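Local coordinates for RagB/SusD family nutrient uptake outer membrane protein (Bacteroides thetaiotaomicron, PDB 7KV2), which probably binds beta-glucans at the bacterial surface as a SusD-family component of an outer-membrane glycan uptake system, at residues E246-P251 / S406-N411; E414-T417 / G421-D424; N430-R435 / H454-G459. All coordinates share one frame; numbering follows the deposited sequence.

How the interactions relate
Following the chain, interaction 1 comes first: 246-251 at the end of helix 237-249 meets 406-411 on helix 405-417, closing a long loop of 154 residues. Interaction 2 opens farther along that same helix and spans a turn of three residues before helix 425-435. Interaction 3 then ties helix 425-435 to the end of helix 446-456 across 18 intervening residues. The three loops run in series; none nests in or crosses another. Interactions 1 and 3 nevertheless touch in space, where Ser406 OG lies 2.8 Å from Glu456 OE2. Helix 405-417 thus carries interactions 1 and 2 and meets interaction 3 through Ser406, while 2 and 3 stay apart.

Interaction 1: E246-P251 / S406-N411; sequences EIISSP and SETLLN. With NA (sodium ion), chain G.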
ATOM      1  N   GLU A 246      21.891  -5.768   2.021  1.00 27.03           N
ATOM      2  CA  GLU A 246      22.339  -5.576   0.615  1.00 25.74           C
ATOM      3  C   GLU A 246      21.787  -4.255   0.067  1.00 27.61           C
ATOM      4  O   GLU A 246      22.533  -3.527  -0.578  1.00 23.88           O
ATOM      5  CB  GLU A 246      21.875  -6.746  -0.247  1.00 28.63           C
ATOM      6  CG  GLU A 246      22.732  -7.976  -0.054  1.00 31.76           C
ATOM      7  CD  GLU A 246      22.380  -9.121  -0.975  1.00 34.07           C
ATOM      8  OE1 GLU A 246      21.850  -8.848  -2.057  1.00 31.75           O
ATOM      9  OE2 GLU A 246      22.616 -10.290  -0.586  1.00 40.17           O
ATOM     10  N   ILE A 247      20.516  -3.954   0.348  1.00 24.98           N
ATOM     11  CA  ILE A 247      19.887  -2.657  -0.050  1.00 23.35           C
ATOM     12  C   ILE A 247      20.608  -1.530   0.678  1.00 21.32           C
ATOM     13  O   ILE A 247      20.913  -0.493   0.054  1.00 24.28           O
ATOM     14  CB  ILE A 247      18.369  -2.658   0.251  1.00 22.37           C
ATOM     15  CG1 ILE A 247      17.629  -3.727  -0.542  1.00 23.71           C
ATOM     16  CG2 ILE A 247      17.793  -1.264  -0.023  1.00 23.57           C
ATOM     17  CD1 ILE A 247      16.191  -3.924  -0.158  1.00 23.48           C
ATOM     18  N   ILE A 248      20.864  -1.693   1.978  1.00 21.18           N
ATOM     19  CA  ILE A 248      21.539  -0.650   2.787  1.00 21.86           C
ATOM     20  C   ILE A 248      22.943  -0.424   2.208  1.00 22.79           C
ATOM     21  O   ILE A 248      23.360   0.745   2.137  1.00 21.81           O
ATOM     22  CB  ILE A 248      21.542  -1.018   4.287  1.00 23.39           C
ATOM     23  CG1 ILE A 248      20.141  -0.862   4.902  1.00 23.11           C
ATOM     24  CG2 ILE A 248      22.559  -0.211   5.053  1.00 24.21           C
ATOM     25  CD1 ILE A 248      19.978  -1.580   6.230  1.00 24.97           C
ATOM     26  N   SER A 249      23.649  -1.469   1.784  1.00 26.05           N
ATOM     27  CA  SER A 249      25.011  -1.315   1.212  1.00 30.25           C
ATOM     28  C   SER A 249      24.956  -0.594  -0.141  1.00 31.56           C
ATOM     29  O   SER A 249      25.936   0.053  -0.488  1.00 31.36           O
ATOM     30  CB  SER A 249      25.718  -2.651   1.062  1.00 31.30           C
ATOM     31  OG  SER A 249      25.906  -3.250   2.331  1.00 39.46           O
ATOM     32  N   SER A 250      23.869  -0.699  -0.909  1.00 28.53           N
ATOM     33  CA  SER A 250      23.764  -0.001  -2.207  1.00 27.78           C
ATOM     34  C   SER A 250      23.879   1.501  -2.004  1.00 27.75           C
ATOM     35  O   SER A 250      23.114   2.112  -1.233  1.00 28.84           O
ATOM     36  CB  SER A 250      22.478  -0.318  -2.940  1.00 30.22           C
ATOM     37  OG  SER A 250      22.405   0.514  -4.104  1.00 29.98           O
ATOM     38  N   PRO A 251      24.739   2.178  -2.794  1.00 28.46           N
ATOM     39  CA  PRO A 251      24.757   3.632  -2.800  1.00 29.04           C
ATOM     40  C   PRO A 251      23.529   4.170  -3.548  1.00 28.06           C
ATOM     41  O   PRO A 251      23.360   5.354  -3.547  1.00 29.72           O
ATOM     42  CB  PRO A 251      26.053   3.980  -3.557  1.00 31.37           C
ATOM     43  CG  PRO A 251      26.246   2.813  -4.492  1.00 30.72           C
ATOM     44  CD  PRO A 251      25.694   1.602  -3.764  1.00 31.21           C
ATOM     45  N   SER A 406      13.249   3.895   4.247  1.00 18.07           N
ATOM     46  CA  SER A 406      13.053   3.928   5.721  1.00 17.87           C
ATOM     47  C   SER A 406      12.485   2.574   6.205  1.00 18.39           C
ATOM     48  O   SER A 406      12.795   2.150   7.332  1.00 16.72           O
ATOM     49  CB  SER A 406      12.206   5.092   6.115  1.00 18.60           C
ATOM     50  OG  SER A 406      10.922   4.974   5.554  1.00 16.71           O
ATOM     51  N   GLU A 407      11.720   1.874   5.366  1.00 16.08           N
ATOM     52  CA  GLU A 407      11.210   0.545   5.709  1.00 17.23           C
ATOM     53  C   GLU A 407      12.342  -0.475   5.702  1.00 17.58           C
ATOM     54  O   GLU A 407      12.333  -1.382   6.587  1.00 16.13           O
ATOM     55  CB  GLU A 407      10.097   0.107   4.771  1.00 17.67           C
ATOM     56  CG  GLU A 407       9.367  -1.075   5.353  1.00 20.09           C
ATOM     57  CD  GLU A 407       8.085  -1.527   4.696  1.00 22.98           C
ATOM     58  OE1 GLU A 407       7.705  -0.977   3.631  1.00 20.22           O
ATOM     59  OE2 GLU A 407       7.476  -2.502   5.275  1.00 25.49           O
ATOM     60  N   THR A 408      13.267  -0.358   4.748  1.00 16.97           N
ATOM     61  CA  THR A 408      14.476  -1.201   4.741  1.00 18.52           C
ATOM     62  C   THR A 408      15.210  -1.051   6.088  1.00 18.07           C
ATOM     63  O   THR A 408      15.575  -2.053   6.682  1.00 20.71           O
ATOM     64  CB  THR A 408      15.402  -0.800   3.588  1.00 19.57           C
ATOM     65  OG1 THR A 408      14.688  -0.769   2.359  1.00 18.17           O
ATOM     66  CG2 THR A 408      16.554  -1.767   3.460  1.00 19.71           C
ATOM     67  N   LEU A 409      15.485   0.181   6.506  1.00 19.18           N
ATOM     68  CA  LEU A 409      16.251   0.478   7.741  1.00 19.40           C
ATOM     69  C   LEU A 409      15.503  -0.060   8.974  1.00 20.90           C
ATOM     70  O   LEU A 409      16.148  -0.698   9.850  1.00 23.46           O
ATOM     71  CB  LEU A 409      16.495   1.985   7.847  1.00 19.85           C
ATOM     72  CG  LEU A 409      17.490   2.622   6.868  1.00 20.84           C
ATOM     73  CD1 LEU A 409      17.397   4.131   6.937  1.00 22.23           C
ATOM     74  CD2 LEU A 409      18.925   2.195   7.124  1.00 21.33           C
ATOM     75  N   LEU A 410      14.197   0.172   9.067  1.00 19.41           N
ATOM     76  CA  LEU A 410      13.406  -0.284  10.229  1.00 20.10           C
ATOM     77  C   LEU A 410      13.307  -1.813  10.208  1.00 20.95           C
ATOM     78  O   LEU A 410      13.363  -2.420  11.309  1.00 21.05           O
ATOM     79  CB  LEU A 410      12.059   0.431  10.210  1.00 19.20           C
ATOM     80  CG  LEU A 410      12.172   1.931  10.489  1.00 18.71           C
ATOM     81  CD1 LEU A 410      10.826   2.653  10.403  1.00 20.18           C
ATOM     82  CD2 LEU A 410      12.784   2.202  11.849  1.00 21.28           C
ATOM     83  N   ASN A 411      13.116  -2.425   9.041  1.00 19.07           N
ATOM     84  CA  ASN A 411      13.095  -3.915   8.901  1.00 20.46           C
ATOM     85  C   ASN A 411      14.415  -4.498   9.459  1.00 24.50           C
ATOM     86  O   ASN A 411      14.362  -5.445  10.282  1.00 23.84           O
ATOM     87  CB  ASN A 411      12.956  -4.361   7.444  1.00 20.35           C
ATOM     88  CG  ASN A 411      11.563  -4.285   6.849  1.00 21.41           C
ATOM     89  OD1 ASN A 411      10.589  -3.979   7.532  1.00 22.26           O
ATOM     90  ND2 ASN A 411      11.464  -4.596   5.566  1.00 19.86           N
TER
HETATM   91 NA    NA G 606      22.038   2.558   0.925  1.00 31.31          NA
HETATM   92  O   HOH W   1      23.511   4.173   1.441  1.00 34.50           O
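Ile247 and Ile248 meet Thr408 and Leu409 in an apolar helix-to-helix contact of the SusD-family scaffold, between the C-terminal end of helix 237-249 and the early turns of helix 405-417. The methyl of Thr408 is the central group. With CG2 anti to the backbone N and OG1 beside it (chi1 -52°), the methyl enters between the two isoleucines and approaches Ile247 CG2 to 3.7 Å, the two side chains meeting at a slant. Ile248 instead runs past Thr408 in the opposite sense, its CG1 4.0 Å from the same CG2. Farther along, Ile248 reaches Leu409 with its longer branch: CG1 and CD1 both lie against the CD2 methyl, CG1 at 4.0 Å. No hydrogen bond crosses the interface; it is van der Waals packing, mostly carbon on carbon, with Thr408 OG1 also lying against Ile247 CG2. Ile274 of strand 273-277 packs on both Ile247 and Thr408, while Tyr428 touches Ile248.

The backbone of Ile248 also has a polar role. Just where the helix ends, its carbonyl oxygen joins that of Ser250 in binding a sodium ion, together with a water, Tyr253 O and the hydroxyl of Tyr405. Tyr405 begins helix 405-417, so the ion links the same two helices from another side. Ile248 O and Ser250 O each lie 2.5 Å from the sodium.

Interaction 2: E414-T417 / G421-D424; sequences ELIT and GQGD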
ATOM      1  N   GLU A 414      14.698  -4.097  13.304  1.00 23.51           N
ATOM      2  CA  GLU A 414      13.807  -5.053  14.007  1.00 24.68           C
ATOM      3  C   GLU A 414      14.415  -6.459  13.938  1.00 28.75           C
ATOM      4  O   GLU A 414      14.407  -7.148  14.962  1.00 29.72           O
ATOM      5  CB  GLU A 414      12.412  -5.083  13.389  1.00 23.10           C
ATOM      6  CG  GLU A 414      11.475  -5.987  14.121  1.00 24.89           C
ATOM      7  CD  GLU A 414      10.041  -5.971  13.649  1.00 28.70           C
ATOM      8  OE1 GLU A 414       9.654  -4.982  12.957  1.00 24.84           O
ATOM      9  OE2 GLU A 414       9.296  -6.924  14.020  1.00 25.19           O
ATOM     10  N   LEU A 415      14.870  -6.878  12.759  1.00 25.88           N
ATOM     11  CA  LEU A 415      15.423  -8.246  12.549  1.00 28.44           C
ATOM     12  C   LEU A 415      16.680  -8.422  13.424  1.00 26.54           C
ATOM     13  O   LEU A 415      16.800  -9.493  14.067  1.00 31.85           O
ATOM     14  CB  LEU A 415      15.700  -8.482  11.060  1.00 26.76           C
ATOM     15  CG  LEU A 415      14.446  -8.623  10.203  1.00 27.25           C
ATOM     16  CD1 LEU A 415      14.766  -8.639   8.715  1.00 27.31           C
ATOM     17  CD2 LEU A 415      13.671  -9.852  10.600  1.00 25.52           C
ATOM     18  N   ILE A 416      17.545  -7.420  13.485  1.00 29.95           N
ATOM     19  CA  ILE A 416      18.756  -7.443  14.363  1.00 32.19           C
ATOM     20  C   ILE A 416      18.273  -7.601  15.810  1.00 37.55           C
ATOM     21  O   ILE A 416      18.746  -8.529  16.521  1.00 34.52           O
ATOM     22  CB  ILE A 416      19.670  -6.217  14.169  1.00 32.24           C
ATOM     23  CG1 ILE A 416      20.255  -6.158  12.754  1.00 30.81           C
ATOM     24  CG2 ILE A 416      20.770  -6.168  15.237  1.00 32.31           C
ATOM     25  CD1 ILE A 416      20.756  -4.796  12.365  1.00 28.78           C
ATOM     26  N   THR A 417      17.312  -6.778  16.229  1.00 32.05           N
ATOM     27  CA  THR A 417      16.829  -6.798  17.620  1.00 33.15           C
ATOM     28  C   THR A 417      16.196  -8.150  17.931  1.00 30.76           C
ATOM     29  O   THR A 417      16.239  -8.532  19.112  1.00 33.91           O
ATOM     30  CB  THR A 417      15.899  -5.625  17.902  1.00 30.67           C
ATOM     31  OG1 THR A 417      16.762  -4.491  17.848  1.00 31.22           O
ATOM     32  CG2 THR A 417      15.215  -5.741  19.247  1.00 29.54           C
ATOM     33  N   GLY A 421      20.784 -11.593  13.582  1.00 32.64           N
ATOM     34  CA  GLY A 421      22.130 -11.221  13.137  1.00 35.96           C
ATOM     35  C   GLY A 421      22.657 -10.038  13.904  1.00 39.85           C
ATOM     36  O   GLY A 421      21.886  -9.360  14.604  1.00 42.19           O
ATOM     37  N   GLN A 422      23.955  -9.808  13.825  1.00 40.45           N
ATOM     38  CA  GLN A 422      24.529  -8.590  14.426  1.00 46.16           C
ATOM     39  C   GLN A 422      24.482  -7.479  13.373  1.00 40.00           C
ATOM     40  O   GLN A 422      24.516  -7.791  12.186  1.00 36.90           O
ATOM     41  CB  GLN A 422      25.938  -8.834  14.964  1.00 50.88           C
ATOM     42  CG  GLN A 422      26.337  -7.783  15.999  1.00 58.65           C
ATOM     43  CD  GLN A 422      25.311  -7.612  17.098  1.00 65.83           C
ATOM     44  OE1 GLN A 422      24.416  -6.750  17.041  1.00 62.44           O
ATOM     45  NE2 GLN A 422      25.427  -8.458  18.113  1.00 71.33           N
ATOM     46  N   GLY A 423      24.437  -6.229  13.814  1.00 40.17           N
ATOM     47  CA  GLY A 423      24.343  -5.060  12.925  1.00 38.87           C
ATOM     48  C   GLY A 423      23.955  -3.863  13.746  1.00 39.75           C
ATOM     49  O   GLY A 423      23.602  -4.090  14.917  1.00 35.70           O
ATOM     50  N   ASP A 424      24.078  -2.646  13.207  1.00 35.01           N
ATOM     51  CA  ASP A 424      23.820  -1.448  14.026  1.00 38.02           C
ATOM     52  C   ASP A 424      22.325  -1.101  13.950  1.00 35.56           C
ATOM     53  O   ASP A 424      21.956  -0.121  13.238  1.00 31.32           O
ATOM     54  CB  ASP A 424      24.765  -0.305  13.661  1.00 43.30           C
ATOM     55  CG  ASP A 424      24.924   0.698  14.801  1.00 45.30           C
ATOM     56  OD1 ASP A 424      24.065   0.731  15.719  1.00 35.77           O
ATOM     57  OD2 ASP A 424      25.918   1.452  14.768  1.00 60.50           O
TER
HETATM   58  O   HOH W   2      21.153  -9.650  17.200  1.00 51.55           O
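Ile416 packs its side chain against the backbone of Gly421 and Gly423 where the chain turns between two antiparallel helices, 405-417 and 425-435, an alpha-hairpin of the SusD-family helical region. Its two branches divide the work. CG2, anti to the backbone N, lies 3.4 Å from Gly421 O and 3.5 Å from Gly423 O, a methyl set between two carbonyl oxygens. The longer branch leaves beside the backbone N (chi1 -63°) and brings CD1 to 3.6 Å from Gly423 CA. Because Gly423 has no side chain, the methyl can settle directly on its backbone.

No direct hydrogen bond joins the segments. A water makes the polar link instead, donating to Ile416 O at 2.7 Å and to Gly421 O at the same length, and so ties the helix end to the start of the returning loop. Replacing Ile416 with an alanine would probably leave the Gly421-Gly423 backbone without its apolar support, opening a gap beneath the turn and allowing the loop to shift.

Beyond this shell, Leu241 of helix 237-249 and Ala425 and Tyr428 of helix 425-435 also pack on Ile416. Asp424 takes the N-cap position of helix 425-435, its OD1 accepting from Lys427 N. Just before that cap Gln422 folds back, and its OE1 accepts from Gly423 N at 3.3 Å, a long bond with the donor tilted 20° from the carbonyl plane.

Interaction 3: N430-R435 / H454-G459; sequences NLVHKR and HLEFVG
Arg435 and Glu456 form a salt bridge between helix 425-435 and the last turn of helix 446-456, within the SusD-family helical region. NH2 approaches OE2 at 3.0 Å, but the N-H points partly aside (133°), and as a hydrogen bond this is weak. The guanidinium and carboxylate are nearly coplanar, 3° apart, although the two side chains cross at about a right angle. A bend at chi2 turns the Glu456 carboxylate toward helix 425-435, placing OE1 3.5 Å from Val432 CG1.

A water completes this close-packed part. It accepts from Arg435 NE and donates to Glu456 OE1 at 2.7 Å and to Val432 O at 2.8 Å, thus fixing the carboxylate against both a side chain and the helix backbone. Behind it, Glu456 CG sits over the centre of the Phe457 ring, 3.5 Å above its plane.

Beyond these groups the side chains of the two segments no longer meet. Leu455 CD1 stays 5.4 Å from His433 ND1, and the exposed Lys434 turns to Glu441.

Glu456 is buried, yet it also receives Ser406 OG and Arg404 at OE2 and Arg338 at OE1, while Arg435 NH1 pairs with Glu272. So many positive neighbours would be expected to keep the Glu456 carboxylate ionised, making it the shared acceptor of a buried charge network rather than half of an isolated pair.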
ATOM      1  N   ASN A 430      17.820   5.277  14.199  1.00 21.18           N
ATOM      2  CA  ASN A 430      17.991   6.721  14.428  1.00 21.60           C
ATOM      3  C   ASN A 430      18.217   7.428  13.104  1.00 19.54           C
ATOM      4  O   ASN A 430      17.967   8.632  13.079  1.00 20.95           O
ATOM      5  CB  ASN A 430      19.007   7.000  15.537  1.00 23.90           C
ATOM      6  CG  ASN A 430      18.379   6.677  16.876  1.00 24.59           C
ATOM      7  OD1 ASN A 430      17.545   7.440  17.378  1.00 24.60           O
ATOM      8  ND2 ASN A 430      18.708   5.520  17.408  1.00 24.03           N
ATOM      9  N   LEU A 431      18.613   6.741  12.025  1.00 21.50           N
ATOM     10  CA  LEU A 431      18.716   7.434  10.700  1.00 19.85           C
ATOM     11  C   LEU A 431      17.309   7.915  10.307  1.00 17.73           C
ATOM     12  O   LEU A 431      17.143   9.087   9.909  1.00 18.65           O
ATOM     13  CB  LEU A 431      19.289   6.486   9.655  1.00 21.68           C
ATOM     14  CG  LEU A 431      20.810   6.311   9.668  1.00 22.71           C
ATOM     15  CD1 LEU A 431      21.204   5.253   8.664  1.00 23.20           C
ATOM     16  CD2 LEU A 431      21.505   7.619   9.368  1.00 24.31           C
ATOM     17  N   VAL A 432      16.331   7.065  10.536  1.00 18.22           N
ATOM     18  CA  VAL A 432      14.897   7.372  10.296  1.00 18.00           C
ATOM     19  C   VAL A 432      14.384   8.424  11.294  1.00 19.57           C
ATOM     20  O   VAL A 432      13.726   9.428  10.862  1.00 17.97           O
ATOM     21  CB  VAL A 432      14.030   6.100  10.313  1.00 18.88           C
ATOM     22  CG1 VAL A 432      12.562   6.454  10.169  1.00 21.80           C
ATOM     23  CG2 VAL A 432      14.461   5.136   9.223  1.00 18.54           C
ATOM     24  N   HIS A 433      14.602   8.219  12.599  1.00 20.87           N
ATOM     25  CA  HIS A 433      14.140   9.126  13.679  1.00 20.68           C
ATOM     26  C   HIS A 433      14.685  10.536  13.430  1.00 21.54           C
ATOM     27  O   HIS A 433      13.920  11.547  13.511  1.00 19.32           O
ATOM     28  CB  HIS A 433      14.592   8.499  15.026  1.00 21.99           C
ATOM     29  CG  HIS A 433      13.957   9.065  16.244  1.00 22.99           C
ATOM     30  ND1 HIS A 433      12.718   8.648  16.680  1.00 21.65           N
ATOM     31  CD2 HIS A 433      14.419   9.963  17.156  1.00 24.12           C
ATOM     32  CE1 HIS A 433      12.420   9.273  17.807  1.00 26.84           C
ATOM     33  NE2 HIS A 433      13.442  10.113  18.120  1.00 24.22           N
ATOM     34  N   LYS A 434      15.969  10.617  13.101  1.00 20.20           N
ATOM     35  CA  LYS A 434      16.652  11.932  12.975  1.00 22.85           C
ATOM     36  C   LYS A 434      16.342  12.563  11.623  1.00 20.27           C
ATOM     37  O   LYS A 434      16.326  13.779  11.568  1.00 18.75           O
ATOM     38  CB  LYS A 434      18.152  11.810  13.251  1.00 26.40           C
ATOM     39  CG  LYS A 434      18.441  11.552  14.722  1.00 33.95           C
ATOM     40  CD  LYS A 434      19.809  12.020  15.152  1.00 40.21           C
ATOM     41  CE  LYS A 434      20.885  11.323  14.358  1.00 46.67           C
ATOM     42  NZ  LYS A 434      22.172  11.317  15.093  1.00 57.35           N
ATOM     43  N   ARG A 435      16.025  11.777  10.593  1.00 18.80           N
ATOM     44  CA  ARG A 435      15.645  12.366   9.289  1.00 18.72           C
ATOM     45  C   ARG A 435      14.389  13.218   9.516  1.00 18.21           C
ATOM     46  O   ARG A 435      14.308  14.275   8.915  1.00 17.77           O
ATOM     47  CB  ARG A 435      15.420  11.299   8.217  1.00 18.20           C
ATOM     48  CG  ARG A 435      15.094  11.884   6.850  1.00 17.34           C
ATOM     49  CD  ARG A 435      13.585  12.035   6.663  1.00 15.42           C
ATOM     50  NE  ARG A 435      12.901  10.752   6.516  1.00 16.70           N
ATOM     51  CZ  ARG A 435      12.805  10.002   5.410  1.00 16.12           C
ATOM     52  NH1 ARG A 435      13.411  10.349   4.295  1.00 15.90           N
ATOM     53  NH2 ARG A 435      12.135   8.855   5.440  1.00 16.61           N
ATOM     54  N   HIS A 454       5.072   3.286  13.033  1.00 18.30           N
ATOM     55  CA  HIS A 454       3.759   3.914  13.249  1.00 17.66           C
ATOM     56  C   HIS A 454       3.848   5.398  12.833  1.00 16.75           C
ATOM     57  O   HIS A 454       2.949   5.880  12.154  1.00 16.21           O
ATOM     58  CB  HIS A 454       3.359   3.732  14.726  1.00 18.12           C
ATOM     59  CG  HIS A 454       1.968   4.164  15.012  1.00 18.41           C
ATOM     60  ND1 HIS A 454       1.521   4.388  16.297  1.00 19.35           N
ATOM     61  CD2 HIS A 454       0.925   4.390  14.188  1.00 19.55           C
ATOM     62  CE1 HIS A 454       0.249   4.721  16.260  1.00 20.80           C
ATOM     63  NE2 HIS A 454      -0.145   4.759  14.964  1.00 19.75           N
ATOM     64  N   LEU A 455       4.901   6.076  13.276  1.00 15.98           N
ATOM     65  CA  LEU A 455       5.139   7.515  12.985  1.00 17.70           C
ATOM     66  C   LEU A 455       5.448   7.692  11.484  1.00 15.83           C
ATOM     67  O   LEU A 455       5.027   8.708  10.921  1.00 15.98           O
ATOM     68  CB  LEU A 455       6.329   7.978  13.840  1.00 17.83           C
ATOM     69  CG  LEU A 455       6.104   8.044  15.357  1.00 19.07           C
ATOM     70  CD1 LEU A 455       7.397   8.409  16.077  1.00 19.95           C
ATOM     71  CD2 LEU A 455       5.052   9.077  15.721  1.00 19.31           C
ATOM     72  N   GLU A 456       6.139   6.720  10.883  1.00 15.56           N
ATOM     73  CA  GLU A 456       6.756   6.809   9.535  1.00 14.87           C
ATOM     74  C   GLU A 456       5.744   6.563   8.396  1.00 15.59           C
ATOM     75  O   GLU A 456       5.888   7.179   7.320  1.00 15.78           O
ATOM     76  CB  GLU A 456       7.910   5.803   9.470  1.00 14.99           C
ATOM     77  CG  GLU A 456       8.709   5.864   8.199  1.00 15.06           C
ATOM     78  CD  GLU A 456       9.501   7.124   7.901  1.00 14.81           C
ATOM     79  OE1 GLU A 456       9.689   7.959   8.819  1.00 17.01           O
ATOM     80  OE2 GLU A 456       9.912   7.272   6.709  1.00 15.52           O
ATOM     81  N   PHE A 457       4.771   5.684   8.586  1.00 14.58           N
ATOM     82  CA  PHE A 457       3.976   5.101   7.480  1.00 15.44           C
ATOM     83  C   PHE A 457       2.467   5.310   7.629  1.00 14.70           C
ATOM     84  O   PHE A 457       1.726   4.539   7.069  1.00 15.12           O
ATOM     85  CB  PHE A 457       4.268   3.593   7.378  1.00 16.83           C
ATOM     86  CG  PHE A 457       5.713   3.234   7.138  1.00 17.14           C
ATOM     87  CD1 PHE A 457       6.358   3.681   5.998  1.00 16.85           C
ATOM     88  CD2 PHE A 457       6.434   2.500   8.075  1.00 18.90           C
ATOM     89  CE1 PHE A 457       7.688   3.375   5.775  1.00 17.37           C
ATOM     90  CE2 PHE A 457       7.771   2.186   7.849  1.00 19.01           C
ATOM     91  CZ  PHE A 457       8.389   2.630   6.700  1.00 18.14           C
ATOM     92  N   VAL A 458       2.005   6.360   8.257  1.00 14.67           N
ATOM     93  CA  VAL A 458       0.543   6.612   8.333  1.00 14.13           C
ATOM     94  C   VAL A 458       0.002   6.634   6.905  1.00 14.31           C
ATOM     95  O   VAL A 458       0.529   7.361   6.062  1.00 15.36           O
ATOM     96  CB  VAL A 458       0.193   7.909   9.061  1.00 13.84           C
ATOM     97  CG1 VAL A 458      -1.281   8.266   8.884  1.00 13.49           C
ATOM     98  CG2 VAL A 458       0.603   7.881  10.546  1.00 14.80           C
ATOM     99  N   GLY A 459      -1.060   5.874   6.631  1.00 14.36           N
ATOM    100  CA  GLY A 459      -1.767   5.969   5.347  1.00 14.75           C
ATOM    101  C   GLY A 459      -1.072   5.219   4.230  1.00 14.39           C
ATOM    102  O   GLY A 459      -1.509   5.344   3.095  1.00 16.17           O
TER
HETATM  103  O   HOH W   3      11.715   9.788   8.911  1.00 14.84           O